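Ribosome-inactivating protein 3 (Zea mays, PDB 2PQI) is a plant ribosome-inactivating protein of maize, also known as the B-32 protein, with the mixed alpha and beta fold of that family. Local coordinates at residues K150-L153 / V154-V157. Sequence-based numbering, arbitrary orientation.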
loop_
_atom_site.group_PDB
_atom_site.type_symbol
_atom_site.label_atom_id
_atom_site.label_comp_id
_atom_site.label_asym_id
_atom_site.label_seq_id
_atom_site.Cartn_x
_atom_site.Cartn_y
_atom_site.Cartn_z
ATOM N N LYS A 150 -7.444 4.366 -12.601
ATOM C CA LYS A 150 -7.544 3.202 -11.732
ATOM C C LYS A 150 -6.194 2.506 -11.866
ATOM O O LYS A 150 -5.614 2.007 -10.895
ATOM C CB LYS A 150 -8.632 2.243 -12.216
ATOM C CG LYS A 150 -10.050 2.677 -11.954
ATOM C CD LYS A 150 -11.023 1.596 -12.397
ATOM C CE LYS A 150 -12.459 1.949 -12.003
ATOM N NZ LYS A 150 -13.445 0.832 -12.221
ATOM N N SER A 151 -5.699 2.491 -13.098
ATOM C CA SER A 151 -4.427 1.857 -13.425
ATOM C C SER A 151 -3.247 2.559 -12.746
ATOM O O SER A 151 -2.300 1.915 -12.299
ATOM C CB SER A 151 -4.242 1.836 -14.952
ATOM O OG SER A 151 -3.019 2.444 -15.329
ATOM N N LYS A 152 -3.304 3.883 -12.676
ATOM C CA LYS A 152 -2.244 4.649 -12.034
ATOM C C LYS A 152 -2.312 4.484 -10.519
ATOM O O LYS A 152 -1.294 4.528 -9.830
ATOM C CB LYS A 152 -2.374 6.133 -12.404
ATOM C CG LYS A 152 -2.021 6.438 -13.845
ATOM C CD LYS A 152 -0.543 6.172 -14.060
ATOM C CE LYS A 152 -0.097 6.416 -15.495
ATOM N NZ LYS A 152 -0.441 5.267 -16.369
ATOM N N LEU A 153 -3.523 4.277 -10.010
ATOM C CA LEU A 153 -3.739 4.117 -8.584
ATOM C C LEU A 153 -3.320 2.762 -8.060
ATOM O O LEU A 153 -2.820 2.641 -6.949
ATOM C CB LEU A 153 -5.209 4.380 -8.253
ATOM C CG LEU A 153 -5.563 5.871 -8.191
ATOM C CD1 LEU A 153 -7.061 6.047 -8.235
ATOM C CD2 LEU A 153 -4.977 6.480 -6.918
ATOM N N VAL A 154 -3.509 1.732 -8.860
ATOM C CA VAL A 154 -3.162 0.393 -8.431
ATOM C C VAL A 154 -1.644 0.183 -8.340
ATOM O O VAL A 154 -1.168 -0.638 -7.552
ATOM C CB VAL A 154 -3.798 -0.653 -9.390
ATOM C CG1 VAL A 154 -3.008 -0.715 -10.698
ATOM C CG2 VAL A 154 -3.893 -2.021 -8.690
ATOM N N LYS A 155 -0.894 0.934 -9.148
ATOM C CA LYS A 155 0.564 0.844 -9.182
ATOM C C LYS A 155 1.143 1.466 -7.922
ATOM O O LYS A 155 2.115 0.966 -7.343
ATOM C CB LYS A 155 1.116 1.610 -10.388
ATOM C CG LYS A 155 0.797 1.040 -11.768
ATOM C CD LYS A 155 1.062 2.112 -12.819
ATOM C CE LYS A 155 0.759 1.654 -14.245
ATOM N NZ LYS A 155 1.671 0.593 -14.753
ATOM N N LEU A 156 0.552 2.583 -7.520
ATOM C CA LEU A 156 0.997 3.291 -6.333
ATOM C C LEU A 156 0.632 2.476 -5.107
ATOM O O LEU A 156 1.411 2.373 -4.150
ATOM C CB LEU A 156 0.329 4.657 -6.272
ATOM C CG LEU A 156 0.759 5.597 -7.396
ATOM C CD1 LEU A 156 0.108 6.939 -7.214
ATOM C CD2 LEU A 156 2.273 5.751 -7.380
ATOM N N VAL A 157 -0.565 1.899 -5.161
ATOM C CA VAL A 157 -1.099 1.064 -4.093
ATOM C C VAL A 157 -0.139 -0.093 -3.776
ATOM O O VAL A 157 0.194 -0.351 -2.614
ATOM C CB VAL A 157 -2.486 0.522 -4.516
ATOM C CG1 VAL A 157 -2.743 -0.852 -3.919
ATOM C CG2 VAL A 157 -3.558 1.514 -4.101
#
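Two successive turns of helix 149-165, in the ribosome-inactivating protein fold, meet through i to i+4 hydrogen bonds and through side chains that lie back over the carbonyls of the turn before. V154 N donates to K150 O at 2.9 Å. V157 N donates to L153 O at 3.0 Å, with an N-H...O angle of 154°.

K155 runs its aliphatic chain back along S151. Its CG stands beside the backbone N, anti to the carbonyl carbon (chi1 -68°), and the chain stays extended as far as CE. CG, CD and CE therefore all pass S151 O, CG at 3.3 Å and CE at 3.6 Å. The chain then bends at chi4 (-67°), and NZ forms a salt bridge with E128 and a hydrogen bond to T123 O. K152 NZ, a like charge, lies 5.4 Å from K155 NZ.

V154 also meets S151 O, with CG1 3.2 Å away. L156 uses its branch point: CG sits 3.4 Å from K152 O.

The buried side chains join this helix to its neighbours: L153 and L156 pack on L136 of helix 126-137, and V154 on Y110, L113 and I114 of helix 110-114. V157, partly exposed, reaches back along the helix, its CG2 coming within 3.2 Å of L153 O.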